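Local atomic coordinates of bromo domain-containing protein (Trypanosoma brucei brucei, PDB entry 5K29), a protein that has no established function but, as the bromodomain portion of a longer protein, probably recognises acetylated lysine. Residues A[16-19]-A[20-23]; A[69-73]-A[74-78]. All coordinates share one frame; numbering follows the deposited sequence.

Contact 1 (A[16-19]-A[20-23])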
ATOM      1  N   VAL A  16      -2.662   2.078   9.808  1.00 68.53           N
ATOM      2  CA  VAL A  16      -2.638   0.632  10.052  1.00 69.48           C
ATOM      3  C   VAL A  16      -3.887  -0.004   9.429  1.00 74.40           C
ATOM      4  O   VAL A  16      -3.765  -0.952   8.657  1.00 72.60           O
ATOM      5  CB  VAL A  16      -2.474   0.285  11.558  1.00 76.62           C
ATOM      6  CG1 VAL A  16      -2.618  -1.222  11.803  1.00 76.96           C
ATOM      7  CG2 VAL A  16      -1.131   0.780  12.077  1.00 77.75           C
ATOM      8  N   SER A  17      -5.070   0.580   9.705  1.00 73.40           N
ATOM      9  CA  SER A  17      -6.345   0.135   9.145  1.00 73.24           C
ATOM     10  C   SER A  17      -6.331   0.244   7.628  1.00 69.94           C
ATOM     11  O   SER A  17      -6.839  -0.658   6.962  1.00 68.46           O
ATOM     12  CB  SER A  17      -7.495   0.947   9.728  1.00 81.43           C
ATOM     13  OG  SER A  17      -8.668   0.813   8.943  1.00 96.09           O
ATOM     14  N   LEU A  18      -5.716   1.316   7.080  1.00 63.63           N
ATOM     15  CA  LEU A  18      -5.596   1.490   5.629  1.00 60.08           C
ATOM     16  C   LEU A  18      -4.734   0.385   5.029  1.00 60.44           C
ATOM     17  O   LEU A  18      -5.188  -0.283   4.102  1.00 59.48           O
ATOM     18  CB  LEU A  18      -5.105   2.897   5.212  1.00 58.81           C
ATOM     19  CG  LEU A  18      -4.890   3.095   3.694  1.00 59.09           C
ATOM     20  CD1 LEU A  18      -6.217   2.873   2.908  1.00 57.27           C
ATOM     21  CD2 LEU A  18      -4.318   4.477   3.413  1.00 60.26           C
ATOM     22  N   VAL A  19      -3.544   0.129   5.596  1.00 57.45           N
ATOM     23  CA  VAL A  19      -2.703  -0.996   5.138  1.00 56.61           C
ATOM     24  C   VAL A  19      -3.452  -2.341   5.287  1.00 62.02           C
ATOM     25  O   VAL A  19      -3.416  -3.153   4.362  1.00 60.39           O
ATOM     26  CB  VAL A  19      -1.308  -1.046   5.797  1.00 59.91           C
ATOM     27  CG1 VAL A  19      -0.516  -2.248   5.288  1.00 59.35           C
ATOM     28  CG2 VAL A  19      -0.541   0.241   5.542  1.00 58.04           C
ATOM     29  N   ARG A  20      -4.168  -2.545   6.417  1.00 61.78           N
ATOM     30  CA  ARG A  20      -4.958  -3.761   6.653  1.00 64.00           C
ATOM     31  C   ARG A  20      -6.036  -3.970   5.573  1.00 68.96           C
ATOM     32  O   ARG A  20      -6.225  -5.101   5.134  1.00 68.71           O
ATOM     33  CB  ARG A  20      -5.607  -3.744   8.056  1.00 69.30           C
ATOM     34  CG  ARG A  20      -6.680  -4.829   8.305  1.00 90.75           C
ATOM     35  CD  ARG A  20      -6.148  -6.255   8.227  1.00101.61           C
ATOM     36  NE  ARG A  20      -7.177  -7.237   7.879  1.00110.46           N
ATOM     37  CZ  ARG A  20      -7.910  -7.901   8.765  1.00127.35           C
ATOM     38  NH1 ARG A  20      -8.808  -8.789   8.359  1.00112.12           N
ATOM     39  NH2 ARG A  20      -7.753  -7.682  10.064  1.00119.85           N
ATOM     40  N   SER A  21      -6.710  -2.877   5.121  1.00 65.53           N
ATOM     41  CA  SER A  21      -7.751  -2.960   4.091  1.00 65.44           C
ATOM     42  C   SER A  21      -7.195  -3.465   2.743  1.00 66.58           C
ATOM     43  O   SER A  21      -7.945  -4.010   1.940  1.00 67.98           O
ATOM     44  CB  SER A  21      -8.493  -1.631   3.947  1.00 68.96           C
ATOM     45  OG  SER A  21      -7.721  -0.624   3.307  1.00 71.96           O
ATOM     46  N   LEU A  22      -5.871  -3.360   2.533  1.00 60.72           N
ATOM     47  CA  LEU A  22      -5.215  -3.848   1.302  1.00 58.39           C
ATOM     48  C   LEU A  22      -5.079  -5.390   1.345  1.00 67.39           C
ATOM     49  O   LEU A  22      -4.707  -6.011   0.347  1.00 66.19           O
ATOM     50  CB  LEU A  22      -3.845  -3.178   1.090  1.00 55.56           C
ATOM     51  CG  LEU A  22      -3.756  -1.641   1.228  1.00 59.56           C
ATOM     52  CD1 LEU A  22      -2.346  -1.154   1.007  1.00 58.10           C
ATOM     53  CD2 LEU A  22      -4.679  -0.924   0.237  1.00 62.01           C
ATOM     54  N   ASP A  23      -5.391  -5.999   2.505  1.00 69.56           N
ATOM     55  CA  ASP A  23      -5.322  -7.439   2.701  1.00 72.76           C
ATOM     56  C   ASP A  23      -6.592  -8.119   2.187  1.00 83.44           C
ATOM     57  O   ASP A  23      -7.677  -7.930   2.752  1.00 85.10           O
ATOM     58  CB  ASP A  23      -5.061  -7.779   4.184  1.00 75.96           C
ATOM     59  CG  ASP A  23      -4.988  -9.263   4.476  1.00 83.23           C
ATOM     60  OD1 ASP A  23      -4.309  -9.989   3.705  1.00 81.04           O
ATOM     61  OD2 ASP A  23      -5.610  -9.704   5.476  1.00 91.61           O
TER
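The C-terminal part of helix 12-21, the first helix of the bromodomain bundle, is a worked example of how a helix changes its bonding near its end, with V16 to V19 handing over to R20 to D23. R20 N to V16 O (2.8 Å) and S21 N to S17 O (2.9 Å) keep the four-residue spacing. After them the spacing shortens to three, as L22 N bonds V19 O at 3.1 Å and D23 N bonds R20 O. S21 adds a side-chain bond: with chi1 at 73°, OG sits between its own N and carbonyl carbon and reaches back to L18 O at 2.7 Å, lying in the carbonyl plane on a lone pair. CG of L22 approaches that same oxygen to 3.5 Å, while its CB rests on V19 O. R20 and D23 add a long charge pairing, NE to OD2 at 3.8 Å, in which no N-H points at the carboxylate. Among the neighbouring helices, V16 and V19 pack on A63 of helix 53-64, L18 and V19 on L77 of helix 75-92, and L22 touches I81 of that helix and A109 of helix 97-122.

Contact 2 (A[69-73]-A[74-78])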
ATOM      1  N   GLY A  69       2.144   8.859   7.830  1.00 70.42           N
ATOM      2  CA  GLY A  69       1.232   9.953   8.167  1.00 72.46           C
ATOM      3  C   GLY A  69       1.617  11.384   7.833  1.00 80.04           C
ATOM      4  O   GLY A  69       0.810  12.288   8.062  1.00 83.08           O
ATOM      5  N   TYR A  70       2.821  11.616   7.284  1.00 76.68           N
ATOM      6  CA  TYR A  70       3.347  12.953   6.990  1.00 79.70           C
ATOM      7  C   TYR A  70       3.227  13.425   5.522  1.00 81.13           C
ATOM      8  O   TYR A  70       3.676  14.536   5.214  1.00 83.61           O
ATOM      9  CB  TYR A  70       4.809  13.044   7.462  1.00 84.81           C
ATOM     10  CG  TYR A  70       4.980  12.781   8.945  1.00 91.79           C
ATOM     11  CD1 TYR A  70       4.805  13.799   9.880  1.00 98.83           C
ATOM     12  CD2 TYR A  70       5.320  11.515   9.415  1.00 91.82           C
ATOM     13  CE1 TYR A  70       4.966  13.565  11.244  1.00104.11           C
ATOM     14  CE2 TYR A  70       5.483  11.269  10.778  1.00 96.89           C
ATOM     15  CZ  TYR A  70       5.304  12.297  11.691  1.00110.67           C
ATOM     16  OH  TYR A  70       5.465  12.066  13.037  1.00116.75           O
ATOM     17  N   ASP A  71       2.626  12.603   4.628  1.00 73.07           N
ATOM     18  CA  ASP A  71       2.428  12.936   3.206  1.00 70.16           C
ATOM     19  C   ASP A  71       0.938  13.117   2.940  1.00 71.41           C
ATOM     20  O   ASP A  71       0.160  12.193   3.202  1.00 67.67           O
ATOM     21  CB  ASP A  71       2.965  11.812   2.277  1.00 68.69           C
ATOM     22  CG  ASP A  71       4.256  11.136   2.690  1.00 76.28           C
ATOM     23  OD1 ASP A  71       5.258  11.844   2.876  1.00 79.47           O
ATOM     24  OD2 ASP A  71       4.276   9.886   2.754  1.00 81.20           O
ATOM     25  N   VAL A  72       0.538  14.282   2.393  1.00 70.40           N
ATOM     26  CA  VAL A  72      -0.863  14.591   2.050  1.00 70.88           C
ATOM     27  C   VAL A  72      -1.414  13.522   1.082  1.00 70.38           C
ATOM     28  O   VAL A  72      -2.549  13.054   1.234  1.00 66.55           O
ATOM     29  CB  VAL A  72      -0.999  16.000   1.415  1.00 78.73           C
ATOM     30  CG1 VAL A  72      -2.465  16.373   1.212  1.00 79.78           C
ATOM     31  CG2 VAL A  72      -0.291  17.061   2.250  1.00 83.13           C
ATOM     32  N   GLN A  73      -0.584  13.165   0.083  1.00 65.85           N
ATOM     33  CA  GLN A  73      -0.889  12.224  -0.988  1.00 63.03           C
ATOM     34  C   GLN A  73      -0.388  10.796  -0.737  1.00 63.84           C
ATOM     35  O   GLN A  73      -0.488   9.955  -1.633  1.00 62.13           O
ATOM     36  CB  GLN A  73      -0.346  12.769  -2.317  1.00 65.02           C
ATOM     37  CG  GLN A  73      -1.323  13.689  -3.019  1.00 86.85           C
ATOM     38  CD  GLN A  73      -1.110  13.650  -4.510  1.00107.46           C
ATOM     39  OE1 GLN A  73      -0.067  14.077  -5.025  1.00108.69           O
ATOM     40  NE2 GLN A  73      -2.085  13.097  -5.231  1.00 86.14           N
ATOM     41  N   LEU A  74       0.078  10.502   0.495  1.00 59.45           N
ATOM     42  CA  LEU A  74       0.570   9.185   0.924  1.00 56.41           C
ATOM     43  C   LEU A  74       1.653   8.647  -0.052  1.00 58.76           C
ATOM     44  O   LEU A  74       1.655   7.485  -0.431  1.00 57.09           O
ATOM     45  CB  LEU A  74      -0.593   8.182   1.186  1.00 54.87           C
ATOM     46  CG  LEU A  74      -1.589   8.614   2.295  1.00 60.57           C
ATOM     47  CD1 LEU A  74      -2.893   7.831   2.237  1.00 58.99           C
ATOM     48  CD2 LEU A  74      -0.960   8.498   3.660  1.00 64.84           C
ATOM     49  N   THR A  75       2.560   9.540  -0.442  1.00 57.34           N
ATOM     50  CA  THR A  75       3.694   9.305  -1.339  1.00 56.87           C
ATOM     51  C   THR A  75       4.548   8.088  -0.890  1.00 59.48           C
ATOM     52  O   THR A  75       4.792   7.188  -1.699  1.00 57.82           O
ATOM     53  CB  THR A  75       4.511  10.604  -1.445  1.00 60.26           C
ATOM     54  OG1 THR A  75       3.643  11.640  -1.875  1.00 63.72           O
ATOM     55  CG2 THR A  75       5.670  10.503  -2.409  1.00 62.08           C
ATOM     56  N   THR A  76       4.968   8.055   0.390  1.00 55.85           N
ATOM     57  CA  THR A  76       5.807   6.966   0.917  1.00 54.91           C
ATOM     58  C   THR A  76       5.118   5.591   0.814  1.00 57.90           C
ATOM     59  O   THR A  76       5.751   4.629   0.368  1.00 56.77           O
ATOM     60  CB  THR A  76       6.301   7.279   2.330  1.00 57.48           C
ATOM     61  OG1 THR A  76       6.875   8.577   2.298  1.00 65.20           O
ATOM     62  CG2 THR A  76       7.370   6.290   2.809  1.00 58.51           C
ATOM     63  N   LEU A  77       3.843   5.508   1.246  1.00 52.89           N
ATOM     64  CA  LEU A  77       3.020   4.307   1.202  1.00 51.14           C
ATOM     65  C   LEU A  77       2.880   3.831  -0.237  1.00 53.53           C
ATOM     66  O   LEU A  77       3.054   2.645  -0.487  1.00 54.22           O
ATOM     67  CB  LEU A  77       1.628   4.525   1.862  1.00 51.36           C
ATOM     68  CG  LEU A  77       0.595   3.371   1.741  1.00 54.45           C
ATOM     69  CD1 LEU A  77       1.113   2.057   2.353  1.00 55.10           C
ATOM     70  CD2 LEU A  77      -0.724   3.734   2.447  1.00 56.67           C
ATOM     71  N   LYS A  78       2.602   4.741  -1.173  1.00 51.31           N
ATOM     72  CA  LYS A  78       2.488   4.378  -2.593  1.00 50.42           C
ATOM     73  C   LYS A  78       3.833   3.889  -3.171  1.00 55.29           C
ATOM     74  O   LYS A  78       3.830   2.949  -3.964  1.00 55.83           O
ATOM     75  CB  LYS A  78       1.905   5.509  -3.427  1.00 50.57           C
ATOM     76  CG  LYS A  78       0.462   5.840  -3.081  1.00 53.52           C
ATOM     77  CD  LYS A  78       0.011   6.976  -4.006  1.00 61.05           C
ATOM     78  CE  LYS A  78      -1.485   7.108  -4.051  1.00 73.14           C
ATOM     79  NZ  LYS A  78      -1.891   8.431  -4.585  1.00 80.26           N
TER
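D71 and T76 carry the polar part of this contact, where the loop G69 to Q73 runs into the start of helix 75-92. One carboxylate oxygen, D71 OD2, accepts two bonds from T76: OG1 at 2.9 Å and the backbone N at 3.1 Å. The hydroxyl arrives on the syn side, 21° out of the carboxylate plane, and the amide from well above that plane, both over the same face. The T76 side chain suits this double grip because OG1 stands beside its own N (chi1 -51°), presenting the two donors together; the D71 and T76 side chains cross at about a right angle. In this way an amide of the first helical turn, which has no carbonyl one turn back within the helix, gains an acceptor, and the negative charge is probably favoured by the helix N-terminus. The N-cap residue itself, L74, brings no side-chain acceptor. Its own N bonds D71 O at 3.2 Å, closing a type I turn from D71 to L74, and its O receives K78 N at 3.0 Å. K78 runs extended past Q73, with NZ 3.6 Å from Q73 O, but its charge is met by D114 of helix 97-122. V72 O is taken by the hydroxyl of Y10. A type I turn leading into a helix, with an aspartate ahead of the N-cap reaching forward to a first-turn amide, here forms the end of the loop joining the second and third helices of the four-helix bromodomain fold.

Contact 1 precedes contact 2 in the chain; their centres are about 14 Å apart, yet they meet through leucine and valine side chains in the bundle interior. L18 CD2 is 3.8 Å from both L77 CD2 and L74 CD1, and V19 CG2 comes within 4.0 Å of L77 CD1. Helix 12-21 is thus packed against the first turn of helix 75-92, and the buried ends of L18, V19, L74 and L77 supply the touching surface. In bromodomains the acetyl-lysine pocket lies between the loops after the first and third helices; 20-23 therefore leads toward that end, through the unmodelled 26-48, whereas 69-78 leads into helix 75-92 at the end away from that pocket.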